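Local coordinates for putative integron gene cassette protein (Uncultured bacterium, PDB 3FUY) that is of unknown function but is encoded by a mobile integron gene cassette, a source of proteins with novel folds and probably distinct interaction sites, at residues K68-I79 with L130-L139; P90-D98 with M108-G116. All blocks are in the same frame, centred on the assembly; numbering follows the deposited sequence.

Interaction 1 of 2, residues K68-I79 with L130-L139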
# COMPACT_ATOMS: atom_id res chain seq x y z
N LYS B 68 -16.73 7.28 10.30
CA LYS B 68 -16.64 6.53 11.55
C LYS B 68 -15.34 6.88 12.32
O LYS B 68 -15.33 6.93 13.55
CB LYS B 68 -16.74 5.01 11.31
CG LYS B 68 -18.02 4.56 10.59
CD LYS B 68 -19.27 5.10 11.27
CE LYS B 68 -20.50 4.95 10.36
NZ LYS B 68 -21.77 5.33 11.04
N MSE B 69 -14.25 7.11 11.60
CA MSE B 69 -13.02 7.58 12.25
C MSE B 69 -13.29 8.89 12.97
O MSE B 69 -12.84 9.10 14.09
CB MSE B 69 -11.88 7.76 11.23
CG MSE B 69 -11.49 6.44 10.60
SE MSE B 69 -10.22 6.62 9.13
CE MSE B 69 -8.60 7.04 10.15
N LYS B 70 -14.07 9.76 12.33
CA LYS B 70 -14.43 11.01 12.97
C LYS B 70 -15.35 10.76 14.19
O LYS B 70 -15.20 11.40 15.22
CB LYS B 70 -15.10 11.94 11.97
CG LYS B 70 -15.52 13.29 12.59
CD LYS B 70 -16.14 14.22 11.55
CE LYS B 70 -16.50 15.56 12.17
NZ LYS B 70 -17.39 15.42 13.36
N GLY B 71 -16.28 9.82 14.07
CA GLY B 71 -17.18 9.55 15.18
C GLY B 71 -16.40 9.12 16.43
O GLY B 71 -16.71 9.55 17.55
N VAL B 72 -15.39 8.28 16.23
CA VAL B 72 -14.54 7.85 17.35
C VAL B 72 -13.73 9.00 17.97
O VAL B 72 -13.69 9.14 19.20
CB VAL B 72 -13.62 6.69 16.94
CG1 VAL B 72 -12.66 6.34 18.06
CG2 VAL B 72 -14.47 5.46 16.53
N ARG B 73 -13.09 9.83 17.16
CA ARG B 73 -12.32 10.91 17.78
C ARG B 73 -13.24 11.94 18.45
O ARG B 73 -12.88 12.52 19.47
CB ARG B 73 -11.26 11.54 16.83
CG ARG B 73 -11.79 12.15 15.57
CD ARG B 73 -10.70 13.00 14.83
NE ARG B 73 -11.33 13.75 13.75
CZ ARG B 73 -11.55 13.24 12.55
NH1 ARG B 73 -11.15 12.01 12.28
NH2 ARG B 73 -12.15 13.95 11.60
N ASP B 74 -14.45 12.12 17.92
CA ASP B 74 -15.48 12.93 18.60
C ASP B 74 -15.96 12.29 19.91
O ASP B 74 -16.17 12.98 20.90
CB ASP B 74 -16.68 13.21 17.68
CG ASP B 74 -16.33 14.12 16.50
OD1 ASP B 74 -15.20 14.65 16.44
OD2 ASP B 74 -17.20 14.29 15.61
N ALA B 75 -16.16 10.97 19.92
CA ALA B 75 -16.48 10.28 21.18
C ALA B 75 -15.35 10.48 22.20
O ALA B 75 -15.61 10.72 23.38
CB ALA B 75 -16.76 8.78 20.95
N GLN B 76 -14.10 10.39 21.74
CA GLN B 76 -12.93 10.59 22.59
C GLN B 76 -12.93 12.00 23.18
O GLN B 76 -12.71 12.19 24.38
CB GLN B 76 -11.64 10.38 21.80
CG GLN B 76 -10.37 10.80 22.57
CD GLN B 76 -10.03 9.86 23.72
OE1 GLN B 76 -9.48 8.78 23.51
NE2 GLN B 76 -10.33 10.28 24.95
N GLN B 77 -13.20 12.98 22.33
CA GLN B 77 -13.25 14.37 22.75
C GLN B 77 -14.31 14.60 23.83
O GLN B 77 -14.12 15.44 24.71
CB GLN B 77 -13.48 15.29 21.54
CG GLN B 77 -13.26 16.77 21.82
CD GLN B 77 -11.88 17.06 22.37
OE1 GLN B 77 -10.92 16.34 22.09
NE2 GLN B 77 -11.77 18.11 23.17
N SER B 78 -15.42 13.86 23.77
CA SER B 78 -16.48 13.98 24.77
C SER B 78 -16.08 13.38 26.11
O SER B 78 -16.60 13.77 27.15
CB SER B 78 -17.77 13.30 24.30
OG SER B 78 -18.38 14.06 23.28
N ILE B 79 -15.19 12.40 26.07
CA ILE B 79 -14.78 11.69 27.28
C ILE B 79 -13.65 12.41 27.97
O ILE B 79 -13.49 12.32 29.19
CB ILE B 79 -14.37 10.24 26.96
CG1 ILE B 79 -15.62 9.39 26.77
CG2 ILE B 79 -13.51 9.67 28.07
CD1 ILE B 79 -15.44 7.91 27.14
N LEU B 130 -19.51 4.84 29.91
CA LEU B 130 -19.49 6.17 29.34
C LEU B 130 -19.07 6.10 27.87
O LEU B 130 -19.73 6.65 27.00
CB LEU B 130 -18.56 7.08 30.12
CG LEU B 130 -18.57 8.53 29.67
CD1 LEU B 130 -19.95 9.13 29.88
CD2 LEU B 130 -17.51 9.33 30.41
N ALA B 131 -17.97 5.39 27.62
CA ALA B 131 -17.46 5.21 26.26
C ALA B 131 -18.51 4.56 25.35
O ALA B 131 -18.74 5.03 24.23
CB ALA B 131 -16.14 4.41 26.27
N LYS B 132 -19.17 3.51 25.82
CA LYS B 132 -20.17 2.82 25.00
C LYS B 132 -21.33 3.76 24.65
O LYS B 132 -21.85 3.75 23.53
CB LYS B 132 -20.69 1.56 25.69
CG LYS B 132 -19.69 0.43 25.76
CD LYS B 132 -20.35 -0.91 26.10
CE LYS B 132 -21.00 -0.91 27.47
NZ LYS B 132 -21.57 -2.25 27.83
N GLU B 133 -21.73 4.57 25.62
CA GLU B 133 -22.76 5.57 25.42
C GLU B 133 -22.33 6.56 24.33
O GLU B 133 -23.05 6.77 23.37
CB GLU B 133 -23.00 6.31 26.74
CG GLU B 133 -24.08 7.38 26.73
CD GLU B 133 -24.13 8.14 28.05
OE1 GLU B 133 -23.93 7.52 29.12
OE2 GLU B 133 -24.36 9.37 28.01
N LYS B 134 -21.14 7.14 24.47
CA LYS B 134 -20.66 8.09 23.48
C LYS B 134 -20.57 7.46 22.09
O LYS B 134 -20.91 8.10 21.10
CB LYS B 134 -19.31 8.69 23.87
CG LYS B 134 -19.32 9.39 25.23
CD LYS B 134 -20.31 10.54 25.26
CE LYS B 134 -20.23 11.32 26.58
NZ LYS B 134 -21.23 12.42 26.62
N LEU B 135 -20.13 6.21 22.03
CA LEU B 135 -19.96 5.54 20.74
C LEU B 135 -21.28 5.17 20.09
O LEU B 135 -21.42 5.24 18.87
CB LEU B 135 -19.08 4.28 20.89
CG LEU B 135 -17.58 4.53 21.08
CD1 LEU B 135 -16.93 3.24 21.54
CD2 LEU B 135 -16.92 5.04 19.79
N ARG B 136 -22.27 4.78 20.89
CA ARG B 136 -23.57 4.46 20.33
C ARG B 136 -24.10 5.69 19.62
O ARG B 136 -24.65 5.59 18.53
CB ARG B 136 -24.55 3.96 21.40
CG ARG B 136 -24.48 2.44 21.60
CD ARG B 136 -25.60 1.95 22.55
NE ARG B 136 -25.52 2.62 23.84
CZ ARG B 136 -24.93 2.11 24.92
NH1 ARG B 136 -24.39 0.89 24.87
NH2 ARG B 136 -24.90 2.81 26.05
N ALA B 137 -23.93 6.86 20.24
CA ALA B 137 -24.33 8.13 19.62
C ALA B 137 -23.48 8.53 18.41
O ALA B 137 -24.02 8.79 17.33
CB ALA B 137 -24.34 9.25 20.65
N ALA B 138 -22.16 8.57 18.59
CA ALA B 138 -21.28 9.08 17.53
C ALA B 138 -21.25 8.18 16.29
O ALA B 138 -21.13 8.68 15.17
CB ALA B 138 -19.85 9.30 18.06
N LEU B 139 -21.31 6.87 16.50
CA LEU B 139 -21.27 5.91 15.39
C LEU B 139 -22.65 5.61 14.79
O LEU B 139 -22.76 4.87 13.82
CB LEU B 139 -20.60 4.61 15.83
CG LEU B 139 -19.12 4.72 16.22
CD1 LEU B 139 -18.54 3.38 16.59
CD2 LEU B 139 -18.27 5.38 15.10

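Interaction 2 of 2, residues P90-D98 with M108-G116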
# COMPACT_ATOMS: atom_id res chain seq x y z
N PRO B 90 -9.77 7.55 29.79
CA PRO B 90 -9.42 6.49 28.83
C PRO B 90 -9.21 7.01 27.40
O PRO B 90 -9.66 8.11 27.06
CB PRO B 90 -10.64 5.57 28.87
CG PRO B 90 -11.78 6.45 29.30
CD PRO B 90 -11.19 7.51 30.18
N HIS B 91 -8.53 6.20 26.58
CA HIS B 91 -8.43 6.44 25.14
C HIS B 91 -9.46 5.57 24.41
O HIS B 91 -9.60 4.37 24.71
CB HIS B 91 -7.05 6.03 24.62
CG HIS B 91 -5.92 6.87 25.10
ND1 HIS B 91 -5.52 8.04 24.47
CD2 HIS B 91 -5.04 6.69 26.11
CE1 HIS B 91 -4.48 8.55 25.09
NE2 HIS B 91 -4.16 7.74 26.09
N ILE B 92 -10.17 6.15 23.44
CA ILE B 92 -11.02 5.36 22.56
C ILE B 92 -10.41 5.45 21.18
O ILE B 92 -10.30 6.54 20.62
CB ILE B 92 -12.46 5.90 22.50
CG1 ILE B 92 -13.04 6.08 23.90
CG2 ILE B 92 -13.33 4.97 21.71
CD1 ILE B 92 -14.53 6.44 23.88
N ARG B 93 -10.01 4.32 20.61
CA ARG B 93 -9.28 4.34 19.36
C ARG B 93 -9.93 3.45 18.32
O ARG B 93 -10.29 2.31 18.62
CB ARG B 93 -7.83 3.88 19.58
CG ARG B 93 -7.10 4.62 20.69
CD ARG B 93 -6.97 6.13 20.38
NE ARG B 93 -6.32 6.40 19.10
CZ ARG B 93 -6.06 7.63 18.65
NH1 ARG B 93 -6.37 8.68 19.40
NH2 ARG B 93 -5.46 7.81 17.48
N ILE B 94 -10.09 3.94 17.10
CA ILE B 94 -10.66 3.09 16.06
C ILE B 94 -9.57 2.14 15.55
O ILE B 94 -8.38 2.49 15.54
CB ILE B 94 -11.28 3.91 14.92
CG1 ILE B 94 -12.16 3.04 14.05
CG2 ILE B 94 -10.19 4.61 14.08
CD1 ILE B 94 -13.08 3.84 13.10
N ARG B 95 -9.95 0.93 15.14
CA ARG B 95 -8.98 -0.00 14.56
C ARG B 95 -9.36 -0.39 13.15
O ARG B 95 -8.53 -0.36 12.24
CB ARG B 95 -8.86 -1.27 15.42
CG ARG B 95 -8.39 -1.02 16.83
CD ARG B 95 -7.04 -0.27 16.87
NE ARG B 95 -6.65 -0.07 18.26
CZ ARG B 95 -5.93 0.95 18.71
NH1 ARG B 95 -5.49 1.90 17.88
NH2 ARG B 95 -5.66 1.01 20.00
N CYS B 96 -10.62 -0.74 12.97
CA CYS B 96 -11.06 -1.31 11.70
C CYS B 96 -12.52 -0.98 11.46
O CYS B 96 -13.33 -0.94 12.40
CB CYS B 96 -10.84 -2.83 11.70
SG CYS B 96 -11.52 -3.71 10.26
N VAL B 97 -12.86 -0.74 10.21
CA VAL B 97 -14.25 -0.67 9.80
C VAL B 97 -14.43 -1.80 8.81
O VAL B 97 -13.83 -1.80 7.74
CB VAL B 97 -14.60 0.67 9.12
CG1 VAL B 97 -16.03 0.63 8.56
CG2 VAL B 97 -14.41 1.82 10.08
N ASP B 98 -15.23 -2.78 9.20
CA ASP B 98 -15.55 -3.90 8.33
C ASP B 98 -16.95 -3.71 7.74
O ASP B 98 -17.96 -3.73 8.47
CB ASP B 98 -15.44 -5.21 9.11
CG ASP B 98 -15.56 -6.43 8.21
OD1 ASP B 98 -16.08 -6.29 7.09
OD2 ASP B 98 -15.14 -7.53 8.63
N MSE B 108 -19.30 -2.87 10.73
CA MSE B 108 -18.87 -3.19 12.08
C MSE B 108 -17.59 -2.40 12.40
O MSE B 108 -16.56 -2.58 11.74
CB MSE B 108 -18.62 -4.71 12.21
CG MSE B 108 -18.09 -5.13 13.57
SE MSE B 108 -19.38 -4.93 15.02
CE MSE B 108 -20.67 -6.31 14.49
N VAL B 109 -17.66 -1.53 13.39
CA VAL B 109 -16.51 -0.73 13.81
C VAL B 109 -15.82 -1.32 15.03
O VAL B 109 -16.42 -1.41 16.09
CB VAL B 109 -16.92 0.71 14.15
CG1 VAL B 109 -15.66 1.55 14.45
CG2 VAL B 109 -17.74 1.31 13.01
N TYR B 110 -14.56 -1.72 14.87
CA TYR B 110 -13.75 -2.25 15.97
C TYR B 110 -12.96 -1.13 16.63
O TYR B 110 -12.15 -0.46 15.96
CB TYR B 110 -12.76 -3.31 15.46
CG TYR B 110 -13.44 -4.51 14.89
CD1 TYR B 110 -13.80 -4.55 13.55
CD2 TYR B 110 -13.77 -5.59 15.71
CE1 TYR B 110 -14.46 -5.66 13.04
CE2 TYR B 110 -14.41 -6.69 15.20
CZ TYR B 110 -14.75 -6.73 13.87
OH TYR B 110 -15.38 -7.84 13.38
N VAL B 111 -13.17 -0.94 17.92
CA VAL B 111 -12.52 0.12 18.67
C VAL B 111 -11.83 -0.53 19.86
O VAL B 111 -12.25 -1.60 20.30
CB VAL B 111 -13.53 1.17 19.17
CG1 VAL B 111 -14.31 1.74 18.00
CG2 VAL B 111 -14.52 0.54 20.19
N ASP B 112 -10.76 0.09 20.34
CA ASP B 112 -10.10 -0.32 21.57
C ASP B 112 -10.43 0.75 22.61
O ASP B 112 -10.39 1.94 22.30
CB ASP B 112 -8.56 -0.34 21.41
CG ASP B 112 -8.03 -1.58 20.70
OD1 ASP B 112 -8.80 -2.47 20.30
OD2 ASP B 112 -6.78 -1.67 20.54
N LEU B 113 -10.75 0.33 23.83
CA LEU B 113 -10.81 1.24 24.96
C LEU B 113 -9.57 0.99 25.81
O LEU B 113 -9.37 -0.12 26.31
CB LEU B 113 -12.07 1.03 25.81
CG LEU B 113 -12.20 1.94 27.04
CD1 LEU B 113 -12.67 3.33 26.65
CD2 LEU B 113 -13.15 1.34 28.09
N ILE B 114 -8.74 2.01 25.97
CA ILE B 114 -7.51 1.86 26.75
C ILE B 114 -7.59 2.65 28.05
O ILE B 114 -7.70 3.87 28.03
CB ILE B 114 -6.27 2.31 25.94
CG1 ILE B 114 -6.25 1.63 24.56
CG2 ILE B 114 -4.99 1.98 26.70
CD1 ILE B 114 -5.16 2.16 23.62
N VAL B 115 -7.55 1.94 29.18
CA VAL B 115 -7.51 2.58 30.49
C VAL B 115 -6.14 2.39 31.14
O VAL B 115 -5.37 1.53 30.73
CB VAL B 115 -8.62 2.06 31.45
CG1 VAL B 115 -10.00 2.36 30.90
CG2 VAL B 115 -8.46 0.57 31.70
N GLY B 116 -5.84 3.21 32.14
CA GLY B 116 -4.55 3.14 32.80
C GLY B 116 -4.45 1.91 33.69
O GLY B 116 -5.43 1.54 34.34

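Interaction 1 of 2, residues K68-I79 with L130-L139
K68, midway along helix 59-79, meets L139 near the C-terminal end of helix 121-138; the two helices run antiparallel and pack side by side on one face of a mixed sheet, a two-layer alpha+beta arrangement. The segment axes run at 142° to one another and approach to 8.9 Å, a close spacing explained by the small residues G71, A75 and A138 at the interface. G71 CA and A138 CA are 4.7 Å apart, and a CB on G71 would clash with A138 O. K68 can be followed outward from its backbone. K68 CB lies 4.1 Å from L139 CD2; the chain then bends at chi2 (-52°), which brings CD back to 4.0 Å from the same methyl, and CE passes on toward the carbonyl of L139. At the tip, K68 NZ donates to L139 O over 3.0 Å, approaching from above the carbonyl plane, 46° out of it. The ammonium group has stronger company in D145, with which it forms a salt bridge, and also bonds to T151. Cutting K68 back to an alanine would probably cost D145 this charge partner and the L139 carbonyl this donor, and remove the CD contact with L139 CD2. Beyond K68 the touching atoms are mostly apolar. V72 CG2 meets CD2 of both L135 and L139, and the methyl of A75 fits against K134 CB and L135 CD2. K134 lays its aliphatic part over S78 and I79, its CD and CE against S78 CB and its CG against I79 CG1. On the sheet side V72 and L135 both rest on V111, while L139 reaches V109. I79 slides past L130 in the opposing direction and drives its CD1 onto the backbone of A131, where the tight approach to A131 CA measures 3.5 Å.

Interaction 2 of 2, residues P90-D98 with M108-G116
The guanidinium of R95 has R93 CB over one face, 3.3 Å above its plane toward the rim, and D112 OD2 at its edge. A bend at chi2 (-56°) helps turn R95 NE (2.8 Å) and R95 NH2 (3.0 Å) onto this one D112 OD2, to which both donate nearly within the guanidinium plane. The carboxylate stands almost upright to it, at 80°, and both nitrogens arrive from the same side of its plane. R158 supplies a second salt bridge to OD2, while R95 itself also bonds to D170 and P169. The Y110 ring has D98 CB and C96 O near its plane at the edge, and C96 SG lies obliquely 5.2 Å from its centroid; F178 meets this ring too. On the sheet face opposite C96, Y110 and D112, I94 CD1 packs on V109 CG1 at 3.7 Å, and I92 CG1 touches L113 CD1.

Paired bonds at H91-I114, R93-D112 and D98-M108 fix the antiparallel register, which shifts by one between I94 and C96. There Y110 O accepts R95 N at 2.7 Å and, weakly, C96 N at 3.4 Å. Two residues facing one make this a classic beta bulge, set within a hairpin of interior strands.

Overall arrangement
Interaction 1 pairs the two helices and interaction 2 two adjacent interior strands of the mixed sheet on which they lie; their centres are about 10 Å apart. Helix 59-79 leads into strand 91-100, and strand 106-116 into helix 121-138, so the hairpin connects the helices. Q76 ties the layers by its amide: Q76 OE1 stands 2.7 Å from I92 N and Q76 NE2 3.1 Å from P90 O, both probable hydrogen bonds. Packing adds to this, with V72 CG1 3.5 Å from I92 O and A131 against I92 and L113. The helices thus cover the hairpin face bearing I92, I94, V109 and V111, whereas the R95-D112 salt bridge belongs to the opposite face.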